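Local coordinates for protein glutathione S-transferase (Vibrio parahaemolyticus, PDB 7MIQ) that probably catalyses the conjugation of glutathione to electrophilic substrates, as a Gtt2-class member of the glutathione S-transferase family, at residues K13-F18 / A68-L73; K20-E25 / E75-D80; T144-L149 / P187-W192. All blocks are in the same frame, centred on the assembly; numbering follows the deposited sequence.

Contact 1 (K13-F18 / A68-L73); sequences KRVSIF and AICRYL
F18 lays its ring against C70, and following this phenylalanine outward shows how two nearly parallel helices are filled in. At its root CB lies 3.6 Å from C70 SG, and F18 CG keeps the same 3.6 Å separation from that sulfur. With CG anti to the backbone N (chi1 -168°), the ring swings across to helix 66-76, where C70 CB stands over the centre of one face, 3.7 Å from the ring centroid. This is a CH-pi contact almost on the ring normal. The sulfur itself approaches obliquely, 4.0 Å from the F18 centroid, as a sulfur-aromatic contact. On the outer side of the ring, F18 CE1 lies 3.4 Å from the backbone oxygen C70 O, and CZ at the tip is also near that oxygen.

One turn earlier, V15 packs beside it. Its CG1 touches both I69 CG2 (3.8 Å) and L73 CD1 (3.9 Å), crossing each of these side chains at about a right angle, while its CG2 turns toward C70.

Both helices belong to the thioredoxin-like domain, and the axes of the two segments approach to 9.7 Å. Helix 162-177 closes over F18 with V162 and I165, and R14 reaches toward helix 88-114 in a salt bridge with E102; the pair is thus wedged against the helical domain.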
loop_
_atom_site.group_PDB
_atom_site.type_symbol
_atom_site.label_atom_id
_atom_site.label_comp_id
_atom_site.label_asym_id
_atom_site.label_seq_id
_atom_site.Cartn_x
_atom_site.Cartn_y
_atom_site.Cartn_z
ATOM N N LYS A 13 -7.272 -2.916 15.230
ATOM C CA LYS A 13 -6.289 -3.691 15.984
ATOM C C LYS A 13 -4.881 -3.512 15.429
ATOM O O LYS A 13 -3.902 -3.652 16.170
ATOM C CB LYS A 13 -6.665 -5.176 15.984
ATOM C CG LYS A 13 -7.836 -5.535 16.894
ATOM C CD LYS A 13 -7.550 -5.172 18.344
ATOM C CE LYS A 13 -8.671 -5.640 19.258
ATOM N NZ LYS A 13 -8.390 -5.348 20.689
ATOM N N ARG A 14 -4.750 -3.227 14.131
ATOM C CA ARG A 14 -3.428 -2.942 13.581
ATOM C C ARG A 14 -2.790 -1.758 14.297
ATOM O O ARG A 14 -1.592 -1.776 14.602
ATOM C CB ARG A 14 -3.520 -2.674 12.078
ATOM C CG ARG A 14 -3.855 -3.903 11.241
ATOM C CD ARG A 14 -4.030 -3.531 9.777
ATOM N NE ARG A 14 -2.753 -3.336 9.099
ATOM C CZ ARG A 14 -2.631 -3.000 7.822
ATOM N NH1 ARG A 14 -3.691 -2.777 7.061
ATOM N NH2 ARG A 14 -1.416 -2.885 7.295
ATOM N N VAL A 15 -3.582 -0.726 14.582
ATOM C CA VAL A 15 -3.070 0.445 15.287
ATOM C C VAL A 15 -2.862 0.143 16.765
ATOM O O VAL A 15 -1.876 0.588 17.365
ATOM C CB VAL A 15 -4.022 1.638 15.080
ATOM C CG1 VAL A 15 -3.562 2.845 15.904
ATOM C CG2 VAL A 15 -4.110 1.990 13.602
ATOM N N SER A 16 -3.788 -0.608 17.375
ATOM C CA SER A 16 -3.698 -0.895 18.806
ATOM C C SER A 16 -2.430 -1.669 19.144
ATOM O O SER A 16 -1.759 -1.367 20.138
ATOM C CB SER A 16 -4.929 -1.680 19.271
ATOM O OG SER A 16 -6.095 -0.878 19.252
ATOM N N ILE A 17 -2.095 -2.679 18.340
ATOM C CA ILE A 17 -0.887 -3.461 18.592
ATOM C C ILE A 17 0.355 -2.593 18.425
ATOM O O ILE A 17 1.291 -2.656 19.232
ATOM C CB ILE A 17 -0.853 -4.686 17.663
ATOM C CG1 ILE A 17 -2.018 -5.629 17.978
ATOM C CG2 ILE A 17 0.481 -5.417 17.774
ATOM C CD1 ILE A 17 -2.222 -6.700 16.911
ATOM N N PHE A 18 0.380 -1.770 17.373
ATOM C CA PHE A 18 1.508 -0.872 17.140
ATOM C C PHE A 18 1.699 0.083 18.313
ATOM O O PHE A 18 2.824 0.293 18.783
ATOM C CB PHE A 18 1.275 -0.097 15.843
ATOM C CG PHE A 18 2.481 0.649 15.342
ATOM C CD1 PHE A 18 2.820 1.885 15.867
ATOM C CD2 PHE A 18 3.254 0.125 14.320
ATOM C CE1 PHE A 18 3.924 2.578 15.392
ATOM C CE2 PHE A 18 4.359 0.810 13.839
ATOM C CZ PHE A 18 4.696 2.037 14.378
ATOM N N ALA A 68 -0.827 4.802 7.963
ATOM C CA ALA A 68 -0.515 6.224 8.092
ATOM C C ALA A 68 -0.634 6.685 9.540
ATOM O O ALA A 68 0.161 7.515 10.005
ATOM C CB ALA A 68 -1.434 7.044 7.185
ATOM N N ILE A 69 -1.629 6.167 10.263
ATOM C CA ILE A 69 -1.750 6.460 11.690
ATOM C C ILE A 69 -0.531 5.941 12.441
ATOM O O ILE A 69 0.034 6.637 13.294
ATOM C CB ILE A 69 -3.059 5.866 12.245
ATOM C CG1 ILE A 69 -4.269 6.582 11.634
ATOM C CG2 ILE A 69 -3.088 5.946 13.767
ATOM C CD1 ILE A 69 -5.604 5.895 11.921
ATOM N N CYS A 70 -0.096 4.717 12.125
ATOM C CA CYS A 70 1.082 4.156 12.784
ATOM C C CYS A 70 2.332 4.973 12.487
ATOM O O CYS A 70 3.184 5.156 13.366
ATOM C CB CYS A 70 1.287 2.702 12.358
ATOM S SG CYS A 70 0.016 1.554 12.953
ATOM N N ARG A 71 2.474 5.462 11.250
ATOM C CA ARG A 71 3.650 6.261 10.920
ATOM C C ARG A 71 3.697 7.538 11.752
ATOM O O ARG A 71 4.764 7.930 12.240
ATOM C CB ARG A 71 3.679 6.586 9.425
ATOM C CG ARG A 71 4.952 7.323 9.001
ATOM C CD ARG A 71 5.056 7.549 7.493
ATOM N NE ARG A 71 5.033 6.304 6.733
ATOM C CZ ARG A 71 6.051 5.458 6.638
ATOM N NH1 ARG A 71 7.193 5.675 7.272
ATOM N NH2 ARG A 71 5.918 4.364 5.894
ATOM N N TYR A 72 2.550 8.195 11.937
ATOM C CA TYR A 72 2.522 9.389 12.779
ATOM C C TYR A 72 2.832 9.042 14.230
ATOM O O TYR A 72 3.636 9.719 14.886
ATOM C CB TYR A 72 1.163 10.088 12.676
ATOM C CG TYR A 72 1.144 11.428 13.382
ATOM C CD1 TYR A 72 0.862 11.520 14.745
ATOM C CD2 TYR A 72 1.432 12.598 12.693
ATOM C CE1 TYR A 72 0.861 12.746 15.397
ATOM C CE2 TYR A 72 1.427 13.825 13.334
ATOM C CZ TYR A 72 1.144 13.893 14.684
ATOM O OH TYR A 72 1.147 15.111 15.322
ATOM N N LEU A 73 2.198 7.988 14.752
ATOM C CA LEU A 73 2.412 7.600 16.143
ATOM C C LEU A 73 3.851 7.183 16.400
ATOM O O LEU A 73 4.361 7.379 17.509
ATOM C CB LEU A 73 1.468 6.461 16.524
ATOM C CG LEU A 73 -0.027 6.779 16.516
ATOM C CD1 LEU A 73 -0.843 5.495 16.685
ATOM C CD2 LEU A 73 -0.366 7.791 17.595
#

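Contact 2 (K20-E25 / E75-D80); sequences KEIGGE and EAFEND
F77 and N79 reach from the end of helix 66-76 to I22 and G24, which lie where helix 10-22 gives way to a loop. The segment 75-80 starts in the last turn of its helix with E75, whose carboxylate forms a salt bridge with R91 of the second subunit.

F77 is the first residue to leave helical geometry. Its CG lies anti to the carbonyl carbon (chi1 -59°), and the ring receives G24 CA over the centre of one face, 3.7 Å from the centroid and 12° off the normal: a backbone CH-pi contact. With no CB on G24 to collide with the ring, its CA can come this close to the face. E25 N lies over the same face, and F77 CZ comes 3.6 Å from E25 O. At the root of the side chain, F77 CB meets I22 CD1 at 4.1 Å, the two side chains crossing at about a right angle.

Two residues on, N79 turns back onto its own loop. ND2 donates to F77 O at 2.9 Å in a nearly straight bond (174°) lying in the amide plane, and it also binds D74 OD1; OD1 in turn accepts from L81 N. Held this way, the amide leans on I22, with N79 ND2 3.6 Å from I22 CG2. The facing helix end is itself tied off by a Schellman motif at G23, whose N binds K20 O at 3.2 Å.

The chemistry is therefore divided: hydrogen bonds local to each helix end hold it, and the junction between them rests on van der Waals and CH-pi contacts, the rotation of the N79 amide being fixed by its bonds to F77 O, D74 and L81.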
loop_
_atom_site.group_PDB
_atom_site.type_symbol
_atom_site.label_atom_id
_atom_site.label_comp_id
_atom_site.label_asym_id
_atom_site.label_seq_id
_atom_site.Cartn_x
_atom_site.Cartn_y
_atom_site.Cartn_z
ATOM N N LYS A 20 0.814 -0.344 21.416
ATOM C CA LYS A 20 1.350 -1.085 22.554
ATOM C C LYS A 20 2.835 -1.380 22.381
ATOM O O LYS A 20 3.602 -1.294 23.347
ATOM C CB LYS A 20 0.570 -2.384 22.762
ATOM C CG LYS A 20 -0.719 -2.228 23.547
ATOM C CD LYS A 20 -1.424 -3.569 23.705
ATOM C CE LYS A 20 -2.701 -3.433 24.517
ATOM N NZ LYS A 20 -3.468 -4.710 24.566
ATOM N N GLU A 21 3.260 -1.735 21.163
ATOM C CA GLU A 21 4.670 -2.042 20.928
ATOM C C GLU A 21 5.558 -0.852 21.277
ATOM O O GLU A 21 6.588 -1.006 21.940
ATOM C CB GLU A 21 4.892 -2.463 19.471
ATOM C CG GLU A 21 4.483 -3.898 19.137
ATOM C CD GLU A 21 5.416 -4.943 19.744
ATOM O OE1 GLU A 21 6.538 -4.584 20.170
ATOM O OE2 GLU A 21 5.027 -6.125 19.792
ATOM N N ILE A 22 5.171 0.353 20.843
ATOM C CA ILE A 22 6.022 1.522 21.047
ATOM C C ILE A 22 5.797 2.184 22.398
ATOM O O ILE A 22 6.485 3.163 22.718
ATOM C CB ILE A 22 5.825 2.553 19.916
ATOM C CG1 ILE A 22 4.407 3.133 19.947
ATOM C CG2 ILE A 22 6.124 1.914 18.564
ATOM C CD1 ILE A 22 4.161 4.172 18.864
ATOM N N GLY A 23 4.867 1.681 23.204
ATOM C CA GLY A 23 4.666 2.223 24.532
ATOM C C GLY A 23 3.918 3.531 24.574
ATOM O O GLY A 23 4.089 4.302 25.524
ATOM N N GLY A 24 3.089 3.808 23.571
ATOM C CA GLY A 24 2.315 5.026 23.528
ATOM C C GLY A 24 0.917 4.827 24.080
ATOM O O GLY A 24 0.410 3.711 24.160
ATOM N N GLU A 25 0.294 5.936 24.466
ATOM C CA GLU A 25 -1.060 5.920 25.008
ATOM C C GLU A 25 -1.852 7.058 24.384
ATOM O O GLU A 25 -1.409 8.210 24.413
ATOM C CB GLU A 25 -1.052 6.054 26.533
ATOM C CG GLU A 25 -2.434 6.021 27.166
ATOM C CD GLU A 25 -2.390 6.233 28.666
ATOM O OE1 GLU A 25 -1.288 6.480 29.200
ATOM O OE2 GLU A 25 -3.457 6.153 29.311
ATOM N N GLU A 75 6.487 8.567 15.243
ATOM C CA GLU A 75 7.224 9.787 15.540
ATOM C C GLU A 75 6.685 10.508 16.765
ATOM O O GLU A 75 7.426 11.266 17.400
ATOM C CB GLU A 75 7.200 10.725 14.333
ATOM C CG GLU A 75 7.857 10.140 13.099
ATOM C CD GLU A 75 7.959 11.137 11.964
ATOM O OE1 GLU A 75 8.399 12.279 12.212
ATOM O OE2 GLU A 75 7.592 10.781 10.827
ATOM N N ALA A 76 5.414 10.286 17.111
ATOM C CA ALA A 76 4.834 10.953 18.271
ATOM C C ALA A 76 5.356 10.372 19.578
ATOM O O ALA A 76 5.515 11.107 20.557
ATOM C CB ALA A 76 3.310 10.861 18.224
ATOM N N PHE A 77 5.632 9.070 19.617
ATOM C CA PHE A 77 6.128 8.402 20.821
ATOM C C PHE A 77 7.508 7.832 20.518
ATOM O O PHE A 77 7.623 6.741 19.949
ATOM C CB PHE A 77 5.157 7.318 21.283
ATOM C CG PHE A 77 3.789 7.841 21.592
ATOM C CD1 PHE A 77 3.536 8.480 22.794
ATOM C CD2 PHE A 77 2.763 7.716 20.673
ATOM C CE1 PHE A 77 2.280 8.980 23.079
ATOM C CE2 PHE A 77 1.501 8.209 20.952
ATOM C CZ PHE A 77 1.260 8.844 22.157
ATOM N N GLU A 78 8.548 8.572 20.902
ATOM C CA GLU A 78 9.919 8.137 20.668
ATOM C C GLU A 78 10.148 6.746 21.245
ATOM O O GLU A 78 9.761 6.458 22.382
ATOM C CB GLU A 78 10.900 9.135 21.284
ATOM C CG GLU A 78 12.361 8.762 21.097
ATOM C CD GLU A 78 13.306 9.850 21.568
ATOM O OE1 GLU A 78 12.848 10.778 22.269
ATOM O OE2 GLU A 78 14.508 9.780 21.232
ATOM N N ASN A 79 10.770 5.880 20.447
ATOM C CA ASN A 79 10.987 4.491 20.818
ATOM C C ASN A 79 12.163 3.967 20.010
ATOM O O ASN A 79 12.560 4.566 19.008
ATOM C CB ASN A 79 9.737 3.644 20.562
ATOM C CG ASN A 79 9.452 3.474 19.081
ATOM O OD1 ASN A 79 9.923 2.526 18.454
ATOM N ND2 ASN A 79 8.692 4.403 18.511
ATOM N N ASP A 80 12.713 2.833 20.447
ATOM C CA ASP A 80 13.869 2.244 19.779
ATOM C C ASP A 80 13.536 0.928 19.080
ATOM O O ASP A 80 14.439 0.129 18.808
ATOM C CB ASP A 80 15.019 2.049 20.769
ATOM C CG ASP A 80 14.769 0.912 21.739
ATOM O OD1 ASP A 80 13.597 0.682 22.105
ATOM O OD2 ASP A 80 15.752 0.246 22.133
#

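Contact 3 (T144-L149 / P187-W192); sequences TLDTRL and PNIARW. Unlike the reference sequence in segment 144-149: T147 (reference Gln).
D146 points its carboxylate at the first turn of helix 187-196, where the backbone N-H groups have no preceding turn of that helix to serve. Its CG is anti to the backbone N, which carries OD1 to the helix start. There I189 N donates to D146 OD1 at 3.2 Å (158°), from the anti side and clearly out of the carboxylate plane, while N188 N gives the same oxygen a weak bond of 2.9 Å. The helix end would probably help to stabilise the negative charge. The side chains of D146 and N188 cross at about a right angle.

L149 enters differently, as a knob set among N188, I189, R191 and W192. Its CD1 presses on W192 CB at 3.6 Å and comes obliquely to the indole. CD2 makes an off-centre CH-pi contact, 4.2 Å from the centroid of the five-membered ring of W192.

The backbone of L149 is gripped as well. R191, bent at chi2 and chi3, brings NH2 to L149 O at 2.8 Å (142°); the donor lies in the carbonyl plane on a lone pair, and the acceptor lies near the guanidinium plane. A water accepts from R191 NE at 2.8 Å and donates weakly to L149 O, bridging the same two groups. L145 CD2 meets I189 CD1 at 4.1 Å, these side chains too crossing at about a right angle.

Segments 144-149 and 187-192 cross at 64°, their axes 7.8 Å apart at closest, within the all-helical C-terminal domain. Helix 162-177 packs against both, I171 touching L145, I189 and W192; D164 takes the indole N-H, and I155 from a loop covers L145, L149 and W192.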
loop_
_atom_site.group_PDB
_atom_site.type_symbol
_atom_site.label_atom_id
_atom_site.label_comp_id
_atom_site.label_asym_id
_atom_site.label_seq_id
_atom_site.Cartn_x
_atom_site.Cartn_y
_atom_site.Cartn_z
ATOM N N THR A 144 5.065 -18.684 -0.530
ATOM C CA THR A 144 6.052 -17.612 -0.614
ATOM C C THR A 144 6.388 -17.066 0.768
ATOM O O THR A 144 7.558 -16.800 1.073
ATOM C CB THR A 144 5.533 -16.493 -1.519
ATOM O OG1 THR A 144 5.236 -17.024 -2.814
ATOM C CG2 THR A 144 6.568 -15.387 -1.652
ATOM N N LEU A 145 5.374 -16.892 1.618
ATOM C CA LEU A 145 5.623 -16.412 2.973
ATOM C C LEU A 145 6.370 -17.451 3.801
ATOM O O LEU A 145 7.271 -17.107 4.574
ATOM C CB LEU A 145 4.303 -16.041 3.647
ATOM C CG LEU A 145 4.409 -15.434 5.045
ATOM C CD1 LEU A 145 5.285 -14.189 5.023
ATOM C CD2 LEU A 145 3.013 -15.111 5.585
ATOM N N ASP A 146 6.001 -18.725 3.664
ATOM C CA ASP A 146 6.683 -19.770 4.421
ATOM C C ASP A 146 8.152 -19.872 4.026
ATOM O O ASP A 146 9.024 -20.038 4.885
ATOM C CB ASP A 146 5.979 -21.109 4.218
ATOM C CG ASP A 146 6.551 -22.202 5.096
ATOM O OD1 ASP A 146 6.184 -22.264 6.290
ATOM O OD2 ASP A 146 7.379 -22.990 4.598
ATOM N N THR A 147 8.447 -19.778 2.726
ATOM C CA THR A 147 9.839 -19.842 2.291
ATOM C C THR A 147 10.630 -18.655 2.825
ATOM O O THR A 147 11.779 -18.811 3.260
ATOM C CB THR A 147 9.916 -19.908 0.765
ATOM O OG1 THR A 147 9.305 -21.123 0.312
ATOM C CG2 THR A 147 11.365 -19.878 0.298
ATOM N N ARG A 148 10.023 -17.466 2.826
ATOM C CA ARG A 148 10.670 -16.301 3.416
ATOM C C ARG A 148 10.994 -16.539 4.886
ATOM O O ARG A 148 12.108 -16.256 5.343
ATOM C CB ARG A 148 9.779 -15.067 3.248
ATOM C CG ARG A 148 10.288 -13.827 3.966
ATOM C CD ARG A 148 11.692 -13.452 3.514
ATOM N NE ARG A 148 12.114 -12.177 4.083
ATOM C CZ ARG A 148 13.325 -11.657 3.945
ATOM N NH1 ARG A 148 14.276 -12.285 3.272
ATOM N NH2 ARG A 148 13.591 -10.477 4.499
ATOM N N LEU A 149 10.040 -17.076 5.645
ATOM C CA LEU A 149 10.266 -17.282 7.071
ATOM C C LEU A 149 11.162 -18.481 7.369
ATOM O O LEU A 149 11.512 -18.695 8.536
ATOM C CB LEU A 149 8.927 -17.413 7.801
ATOM C CG LEU A 149 8.147 -16.090 7.810
ATOM C CD1 LEU A 149 6.716 -16.278 8.297
ATOM C CD2 LEU A 149 8.875 -15.052 8.659
ATOM N N PRO A 187 5.277 -24.832 8.336
ATOM C CA PRO A 187 5.887 -24.801 9.674
ATOM C C PRO A 187 6.643 -23.523 9.970
ATOM O O PRO A 187 6.755 -23.143 11.142
ATOM C CB PRO A 187 6.835 -26.012 9.661
ATOM C CG PRO A 187 6.393 -26.855 8.507
ATOM C CD PRO A 187 5.817 -25.916 7.499
ATOM N N ASN A 188 7.179 -22.855 8.948
ATOM C CA ASN A 188 7.923 -21.624 9.184
ATOM C C ASN A 188 6.986 -20.467 9.507
ATOM O O ASN A 188 7.296 -19.633 10.364
ATOM C CB ASN A 188 8.798 -21.314 7.972
ATOM C CG ASN A 188 9.817 -22.413 7.705
ATOM O OD1 ASN A 188 9.746 -23.116 6.696
ATOM N ND2 ASN A 188 10.759 -22.574 8.622
ATOM N N ILE A 189 5.832 -20.401 8.840
ATOM C CA ILE A 189 4.794 -19.473 9.282
ATOM C C ILE A 189 4.377 -19.799 10.710
ATOM O O ILE A 189 4.204 -18.904 11.544
ATOM C CB ILE A 189 3.589 -19.507 8.325
ATOM C CG1 ILE A 189 4.019 -19.163 6.898
ATOM C CG2 ILE A 189 2.490 -18.558 8.813
ATOM C CD1 ILE A 189 2.879 -19.209 5.885
ATOM N N ALA A 190 4.225 -21.089 11.015
ATOM C CA ALA A 190 3.808 -21.483 12.356
ATOM C C ALA A 190 4.846 -21.067 13.393
ATOM O O ALA A 190 4.502 -20.483 14.428
ATOM C CB ALA A 190 3.557 -22.991 12.401
ATOM N N ARG A 191 6.124 -21.357 13.125
ATOM C CA ARG A 191 7.210 -20.924 14.006
ATOM C C ARG A 191 7.151 -19.423 14.255
ATOM O O ARG A 191 7.195 -18.964 15.403
ATOM C CB ARG A 191 8.561 -21.304 13.386
ATOM C CG ARG A 191 9.809 -21.004 14.230
ATOM C CD ARG A 191 10.314 -19.553 14.116
ATOM N NE ARG A 191 10.554 -19.123 12.742
ATOM C CZ ARG A 191 10.733 -17.860 12.376
ATOM N NH1 ARG A 191 10.693 -16.873 13.257
ATOM N NH2 ARG A 191 10.950 -17.578 11.093
ATOM N N TRP A 192 7.100 -18.644 13.176
ATOM C CA TRP A 192 7.053 -17.190 13.295
ATOM C C TRP A 192 5.799 -16.742 14.035
ATOM O O TRP A 192 5.863 -15.871 14.910
ATOM C CB TRP A 192 7.132 -16.568 11.898
ATOM C CG TRP A 192 6.620 -15.156 11.781
ATOM C CD1 TRP A 192 7.324 -14.003 11.981
ATOM C CD2 TRP A 192 5.295 -14.757 11.406
ATOM N NE1 TRP A 192 6.513 -12.910 11.769
ATOM C CE2 TRP A 192 5.263 -13.348 11.413
ATOM C CE3 TRP A 192 4.131 -15.458 11.067
ATOM C CZ2 TRP A 192 4.110 -12.625 11.102
ATOM C CZ3 TRP A 192 2.988 -14.739 10.754
ATOM C CH2 TRP A 192 2.987 -13.337 10.772
HETATM O O HOH W 1 11.274 -21.062 10.867
#

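Overall arrangement
Contacts 1 and 2 are successive levels of one helix pair: both use helices 10-22 and 66-76, their centres are 10 Å apart, and they touch where I22 CD1 packs on L73 O. Along the chain their segments alternate, and strands 27-30, 54-56 and 62-64 of the thioredoxin-like sheet lie in the part of the chain enclosed by both. Residues of both also reach the second subunit. Contact 3 follows later in sequence, joining helices 127-151 and 187-196, with its centre about 24 Å from that of contact 1 and 28 Å from that of contact 2. The set thus samples both domains of the glutathione S-transferase fold, each with its own helix packing.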